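Local coordinates for alpha-galactosidase 1 (Saccharomyces cerevisiae, PDB 3LRK), which hydrolyses terminal, non-reducing alpha-D-galactose residues from alpha-D-galactosides, including galactose oligosaccharides, galactomannans and galactolipids, at residues S77-D80 against F84-A87; G129-D134 against Y167-D172; A278-W283 against A310-I315. The protein carries 1 engineered substitution. All blocks are in the same frame, centred on the assembly; numbering follows the deposited sequence.

All three contacts belong to the TIM-barrel part of the chain and follow one another in sequence, each closing before the next opens. Contact 1 is a surface hairpin that comes after barrel strand 68-70, and contact 2 pairs helix 131-140 with helix 160-177 on the outside of the barrel. Their centres are about 16 Å apart, and they touch directly: Arg79 NH2 forms a salt bridge with Asp134 OD2 at 2.7 Å. Contact 3, between helices 273-285 and 310-316, lies about 34 Å from contact 2 and about 39 Å from contact 1, centre to centre. Contacts 1 and 2 thus form one connected region of the barrel's periphery, while contact 3 stands apart where the barrel meets the C-terminal beta sandwich.

Contact 1: residues S77-D80 against F84-A87; sequences SGRD and FLVA
The guanidinium group of Arg79 overlaps Leu85, whose methyl CD2 sits over one face of the flat group, displaced toward its rim, with NH2 and CD2 3.8 Å apart. The two side chains run alongside each other in the same direction from an antiparallel non-hydrogen-bonded pair. With CG beside its backbone N (chi1 -59°) and the chain extended from CG to NE, Arg79 reaches past Leu85: NH2 meets Asp134 of helix 131-140 in a salt bridge and also bonds to Gly126 O, while NH1 turns back to Gly83 O in the hairpin's own turn.

Near the turn, Asp80 grips Phe84 twice. Its backbone N gives a bond to Phe84 O of 2.8 Å, lying in the carbonyl plane, while OD1 receives Phe84 N at 3.0 Å from above the carboxylate plane. Asp80 and Phe84 point the same way, and their carboxylate and ring planes are 21° apart. Across from Asp80, Val86 CG2 packs 3.7 Å from Asp80 CB. The strand part is held by Ser77 N to Val86 O and Val86 N to Gly78 O, both 2.9 Å. Gly78 has backbone angles that would jam a CB against the preceding carbonyl oxygen.

The hairpin therefore combines three main-chain bonds with a carboxylate that receives the N-H of Phe84, while leucine covers an arginine that ties the turn to helix 131-140.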
# COMPACT_ATOMS: atom_id res chain seq x y z
N SER A 77 -30.56 16.66 -19.77
CA SER A 77 -31.48 17.32 -18.83
C SER A 77 -32.15 16.35 -17.86
O SER A 77 -32.84 16.77 -16.93
CB SER A 77 -32.52 18.13 -19.61
OG SER A 77 -33.30 17.29 -20.43
N GLY A 78 -31.92 15.06 -18.06
CA GLY A 78 -32.57 14.01 -17.25
C GLY A 78 -32.83 12.75 -18.06
O GLY A 78 -32.14 12.48 -19.05
N ARG A 79 -33.83 11.98 -17.62
CA ARG A 79 -34.25 10.75 -18.31
C ARG A 79 -35.76 10.78 -18.56
O ARG A 79 -36.52 11.34 -17.75
CB ARG A 79 -33.86 9.50 -17.51
CG ARG A 79 -32.36 9.37 -17.24
CD ARG A 79 -31.97 8.06 -16.54
NE ARG A 79 -30.51 7.94 -16.49
CZ ARG A 79 -29.77 7.34 -17.43
NH1 ARG A 79 -30.35 6.78 -18.49
NH2 ARG A 79 -28.45 7.30 -17.33
N ASP A 80 -36.19 10.17 -19.66
CA ASP A 80 -37.62 10.12 -20.01
C ASP A 80 -38.37 9.01 -19.26
O ASP A 80 -37.78 8.32 -18.43
CB ASP A 80 -37.81 10.01 -21.54
CG ASP A 80 -37.35 8.67 -22.13
OD1 ASP A 80 -37.23 7.67 -21.38
OD2 ASP A 80 -37.14 8.61 -23.36
N PHE A 84 -34.62 6.47 -20.64
CA PHE A 84 -33.63 6.91 -21.63
C PHE A 84 -33.12 8.31 -21.33
O PHE A 84 -33.90 9.18 -20.93
CB PHE A 84 -34.23 6.90 -23.03
CG PHE A 84 -33.60 5.90 -23.95
CD1 PHE A 84 -33.63 4.55 -23.66
CD2 PHE A 84 -33.00 6.32 -25.14
CE1 PHE A 84 -33.06 3.62 -24.52
CE2 PHE A 84 -32.42 5.40 -26.01
CZ PHE A 84 -32.45 4.05 -25.70
N LEU A 85 -31.82 8.51 -21.55
CA LEU A 85 -31.21 9.83 -21.49
C LEU A 85 -31.94 10.78 -22.43
O LEU A 85 -32.32 10.40 -23.54
CB LEU A 85 -29.74 9.77 -21.92
CG LEU A 85 -28.72 9.16 -20.95
CD1 LEU A 85 -27.45 8.79 -21.70
CD2 LEU A 85 -28.43 10.13 -19.82
N VAL A 86 -32.12 12.01 -21.96
CA VAL A 86 -32.70 13.09 -22.76
C VAL A 86 -31.67 14.21 -22.88
O VAL A 86 -31.17 14.70 -21.87
CB VAL A 86 -34.03 13.62 -22.11
CG1 VAL A 86 -34.64 14.77 -22.93
CG2 VAL A 86 -35.04 12.49 -21.99
N ALA A 87 -31.34 14.60 -24.11
CA ALA A 87 -30.47 15.76 -24.32
C ALA A 87 -31.20 17.04 -23.90
O ALA A 87 -32.41 17.13 -24.08
CB ALA A 87 -30.06 15.86 -25.78

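Contact 2: residues G129-D134 against Y167-D172; sequences GREEED and YKAMSD
Glu131, in the first turn of helix 131-140, and Met170, midway along helix 160-177, bring the two backbones closest, with their CA atoms 5.3 Å apart. The aliphatic part of Glu131 does most of the touching and presents a hydrocarbon flank to the neighbouring helix: CG lies 3.9 Å from Met170 N, and CB is equally far from Ala169 O. A bend at chi2 (87°) then folds the carboxylate back toward the start of its own helix, where OE2 accepts a bond from Gly129 N at 3.1 Å, reached from above the carboxylate plane. OE2 also lies 3.9 Å from the methyl CB of Ala169.

Met170 fills the seam from the other side. Its CG is anti to the backbone N (chi1 180°), and two further bends bring SD and CE up to the first turn of helix 131-140, each 4.0 Å from Glu131 O. CE also comes within 4.3 Å of Asp134 CB, while the carboxylate of Asp134 is engaged by Ser127 OG and Arg79.

Beneath the helices, Met170 rests on Leu146 and Tyr148, and Glu131 also touches Tyr148. Two helices flanking strand 145-149 in this way, with one preceding it and the other following it in sequence, are typical of the outer helical layer of the TIM barrel.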
# COMPACT_ATOMS: atom_id res chain seq x y z
N GLY A 129 -25.31 0.98 -14.03
CA GLY A 129 -26.49 0.13 -13.97
C GLY A 129 -27.50 0.45 -15.06
O GLY A 129 -28.59 -0.11 -15.09
N ARG A 130 -27.13 1.37 -15.95
CA ARG A 130 -28.01 1.83 -17.02
C ARG A 130 -27.28 1.71 -18.35
O ARG A 130 -27.62 2.38 -19.32
CB ARG A 130 -28.44 3.27 -16.77
CG ARG A 130 -29.19 3.44 -15.42
CD ARG A 130 -29.44 4.90 -15.13
NE ARG A 130 -30.03 5.15 -13.82
CZ ARG A 130 -31.34 5.19 -13.57
NH1 ARG A 130 -32.24 4.97 -14.53
NH2 ARG A 130 -31.77 5.44 -12.33
N GLU A 131 -26.30 0.81 -18.40
CA GLU A 131 -25.36 0.75 -19.51
C GLU A 131 -26.03 0.38 -20.82
O GLU A 131 -25.72 0.97 -21.86
CB GLU A 131 -24.19 -0.20 -19.22
CG GLU A 131 -23.26 0.28 -18.09
CD GLU A 131 -23.72 -0.16 -16.70
OE1 GLU A 131 -24.83 -0.70 -16.57
OE2 GLU A 131 -22.96 0.05 -15.74
N GLU A 132 -26.94 -0.60 -20.77
CA GLU A 132 -27.61 -1.05 -21.99
C GLU A 132 -28.39 0.08 -22.67
O GLU A 132 -28.18 0.32 -23.86
CB GLU A 132 -28.47 -2.30 -21.74
CG GLU A 132 -27.61 -3.58 -21.75
CD GLU A 132 -28.38 -4.90 -21.80
OE1 GLU A 132 -29.63 -4.90 -21.94
OE2 GLU A 132 -27.70 -5.96 -21.69
N GLU A 133 -29.23 0.79 -21.91
CA GLU A 133 -30.03 1.92 -22.43
C GLU A 133 -29.15 3.04 -22.91
O GLU A 133 -29.46 3.71 -23.89
CB GLU A 133 -30.91 2.60 -21.36
CG GLU A 133 -31.70 1.78 -20.46
CD GLU A 133 -30.93 1.30 -19.26
OE1 GLU A 133 -30.14 0.37 -19.47
OE2 GLU A 133 -31.15 1.80 -18.14
N ASP A 134 -28.08 3.31 -22.16
CA ASP A 134 -27.27 4.49 -22.45
C ASP A 134 -26.41 4.30 -23.69
O ASP A 134 -26.36 5.17 -24.57
CB ASP A 134 -26.48 4.93 -21.22
CG ASP A 134 -27.38 5.59 -20.16
OD1 ASP A 134 -28.61 5.58 -20.32
OD2 ASP A 134 -26.84 6.12 -19.17
N TYR A 167 -16.30 -1.10 -15.96
CA TYR A 167 -15.95 -0.59 -17.30
C TYR A 167 -16.28 -1.56 -18.43
O TYR A 167 -16.70 -1.12 -19.52
CB TYR A 167 -14.51 -0.05 -17.34
CG TYR A 167 -14.48 1.27 -16.63
CD1 TYR A 167 -13.96 1.39 -15.34
CD2 TYR A 167 -15.06 2.40 -17.22
CE1 TYR A 167 -13.99 2.62 -14.67
CE2 TYR A 167 -15.10 3.61 -16.57
CZ TYR A 167 -14.57 3.73 -15.30
OH TYR A 167 -14.62 4.95 -14.69
N LYS A 168 -16.15 -2.87 -18.15
CA LYS A 168 -16.61 -3.91 -19.07
C LYS A 168 -18.11 -3.88 -19.32
O LYS A 168 -18.55 -4.16 -20.44
CB LYS A 168 -16.18 -5.32 -18.60
CG LYS A 168 -16.53 -6.43 -19.61
CD LYS A 168 -15.87 -7.75 -19.27
CE LYS A 168 -16.15 -8.80 -20.34
NZ LYS A 168 -17.56 -9.32 -20.25
N ALA A 169 -18.91 -3.57 -18.29
CA ALA A 169 -20.35 -3.43 -18.46
C ALA A 169 -20.72 -2.47 -19.60
O ALA A 169 -21.60 -2.79 -20.42
CB ALA A 169 -21.04 -3.01 -17.13
N MET A 170 -20.05 -1.32 -19.68
CA MET A 170 -20.32 -0.37 -20.78
C MET A 170 -19.68 -0.81 -22.12
O MET A 170 -20.26 -0.61 -23.18
CB MET A 170 -19.92 1.06 -20.43
CG MET A 170 -20.18 2.09 -21.55
SD MET A 170 -21.88 2.13 -22.10
CE MET A 170 -22.58 3.27 -20.90
N SER A 171 -18.50 -1.42 -22.04
CA SER A 171 -17.84 -1.99 -23.23
C SER A 171 -18.78 -2.97 -23.95
O SER A 171 -18.99 -2.86 -25.17
CB SER A 171 -16.55 -2.71 -22.84
OG SER A 171 -15.82 -3.14 -23.98
N ASP A 172 -19.33 -3.90 -23.17
CA ASP A 172 -20.28 -4.90 -23.69
C ASP A 172 -21.56 -4.28 -24.23
O ASP A 172 -22.05 -4.68 -25.29
CB ASP A 172 -20.61 -5.94 -22.62
CG ASP A 172 -19.43 -6.84 -22.28
OD1 ASP A 172 -18.43 -6.87 -23.03
OD2 ASP A 172 -19.52 -7.54 -21.25

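Contact 3: residues A278-W283 against A310-I315; sequences AHFSMW and ASVIAI
Two helices of the barrel's outer layer meet here next to the C-terminal beta sandwich: helix 273-285, which precedes strand 290-292, and helix 310-316, which comes later in the chain. Their local axes are inclined at 33° and come no closer than 9.4 Å, so the space between them is bridged by side chains. Ser281 and Val312 have the nearest CA atoms, at 6.3 Å.

Phe280 and Val312 carry the contact between them. At chi1 -172° the Phe280 ring swings away from its own backbone N, from the flank of its helix toward helix 310-316. There the CD2-CE2 side of the ring meets the Val312 methyl CG1 obliquely, with CE2 and CG1 3.6 Å apart. Ile313 comes in at the ring's edge, near its plane, placing CG1 3.9 Å from Phe280 CZ. Val312 points toward the partner helix, and its CG1 also reaches the backbone, 4.0 Å from Ser281 CA. The other methyl, CG2, lies 4.4 Å from Ser281 OG.

Replacing Phe280 with an alanine would probably open a gap beside Val312 and Ile313, leaving Val312 CG1 and Ile313 CG1 without the ring that joins them to helix 273-285.

The buried hydroxyl of Ser281 is bonded to Lys277 O in its own helix and to Trp397 NE1, and the residue also touches Ile462 and Phe464 on strand 461-469. Tyr66 packs on Phe280 as well. Between the helices the chemistry is almost wholly apolar: association is likely to rest on close fit and exclusion of water, while the one polar side chain in the seam is satisfied by a helix carbonyl and by a tryptophan from beyond the helix pair.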
# COMPACT_ATOMS: atom_id res chain seq x y z
N ALA A 278 7.45 21.03 -25.27
CA ALA A 278 7.80 19.88 -24.43
C ALA A 278 6.57 19.01 -24.18
O ALA A 278 6.62 17.79 -24.34
CB ALA A 278 8.38 20.36 -23.10
N HIS A 279 5.46 19.66 -23.83
CA HIS A 279 4.19 19.00 -23.52
C HIS A 279 3.61 18.26 -24.74
O HIS A 279 3.30 17.07 -24.65
CB HIS A 279 3.24 20.07 -22.94
CG HIS A 279 1.82 19.62 -22.74
ND1 HIS A 279 1.47 18.38 -22.24
CD2 HIS A 279 0.65 20.29 -22.92
CE1 HIS A 279 0.16 18.29 -22.16
NE2 HIS A 279 -0.37 19.44 -22.55
N PHE A 280 3.52 18.94 -25.88
CA PHE A 280 3.01 18.34 -27.11
C PHE A 280 3.91 17.19 -27.60
O PHE A 280 3.41 16.12 -27.96
CB PHE A 280 2.82 19.41 -28.20
CG PHE A 280 2.14 18.91 -29.45
CD1 PHE A 280 0.75 18.67 -29.46
CD2 PHE A 280 2.87 18.71 -30.63
CE1 PHE A 280 0.12 18.22 -30.63
CE2 PHE A 280 2.25 18.27 -31.79
CZ PHE A 280 0.88 18.02 -31.81
N SER A 281 5.23 17.41 -27.58
CA SER A 281 6.21 16.42 -28.02
C SER A 281 6.21 15.16 -27.15
O SER A 281 6.31 14.05 -27.67
CB SER A 281 7.63 17.00 -28.03
OG SER A 281 7.72 18.12 -28.91
N MET A 282 6.09 15.34 -25.83
CA MET A 282 6.11 14.19 -24.92
C MET A 282 4.82 13.35 -24.99
O MET A 282 4.88 12.12 -25.01
CB MET A 282 6.50 14.59 -23.49
CG MET A 282 7.99 15.00 -23.33
SD MET A 282 9.18 13.89 -24.12
CE MET A 282 8.82 12.39 -23.19
N TRP A 283 3.67 14.02 -25.06
CA TRP A 283 2.37 13.35 -25.31
C TRP A 283 2.40 12.58 -26.64
O TRP A 283 1.94 11.44 -26.72
CB TRP A 283 1.21 14.36 -25.30
CG TRP A 283 0.49 14.60 -23.96
CD1 TRP A 283 -0.86 14.58 -23.75
CD2 TRP A 283 1.09 14.91 -22.68
NE1 TRP A 283 -1.15 14.86 -22.42
CE2 TRP A 283 0.03 15.07 -21.75
CE3 TRP A 283 2.41 15.08 -22.23
CZ2 TRP A 283 0.25 15.38 -20.40
CZ3 TRP A 283 2.63 15.38 -20.88
CH2 TRP A 283 1.55 15.52 -19.98
N ALA A 310 3.38 18.64 -38.18
CA ALA A 310 3.21 17.34 -38.83
C ALA A 310 4.25 16.31 -38.42
O ALA A 310 3.92 15.14 -38.26
CB ALA A 310 3.20 17.51 -40.35
N SER A 311 5.48 16.76 -38.24
CA SER A 311 6.63 15.93 -37.87
C SER A 311 6.41 15.24 -36.51
O SER A 311 6.78 14.07 -36.31
CB SER A 311 7.87 16.81 -37.78
OG SER A 311 9.02 16.06 -38.08
N VAL A 312 5.83 15.98 -35.58
CA VAL A 312 5.60 15.47 -34.23
C VAL A 312 4.37 14.54 -34.19
O VAL A 312 4.40 13.50 -33.53
CB VAL A 312 5.52 16.63 -33.21
CG1 VAL A 312 5.10 16.13 -31.83
CG2 VAL A 312 6.86 17.36 -33.13
N ILE A 313 3.31 14.92 -34.91
CA ILE A 313 2.12 14.07 -35.08
C ILE A 313 2.47 12.72 -35.73
O ILE A 313 1.92 11.67 -35.35
CB ILE A 313 1.01 14.79 -35.88
CG1 ILE A 313 0.57 16.08 -35.17
CG2 ILE A 313 -0.20 13.86 -36.13
CD1 ILE A 313 -0.35 16.99 -36.01
N ALA A 314 3.40 12.74 -36.69
CA ALA A 314 3.83 11.52 -37.35
C ALA A 314 4.46 10.51 -36.37
O ALA A 314 4.32 9.31 -36.55
CB ALA A 314 4.79 11.84 -38.49
N ILE A 315 5.15 11.02 -35.35
CA ILE A 315 5.67 10.19 -34.24
C ILE A 315 4.51 9.51 -33.51
O ILE A 315 4.54 8.30 -33.30
CB ILE A 315 6.51 11.02 -33.22
CG1 ILE A 315 7.75 11.64 -33.88
CG2 ILE A 315 6.90 10.16 -31.99
CD1 ILE A 315 8.69 10.62 -34.58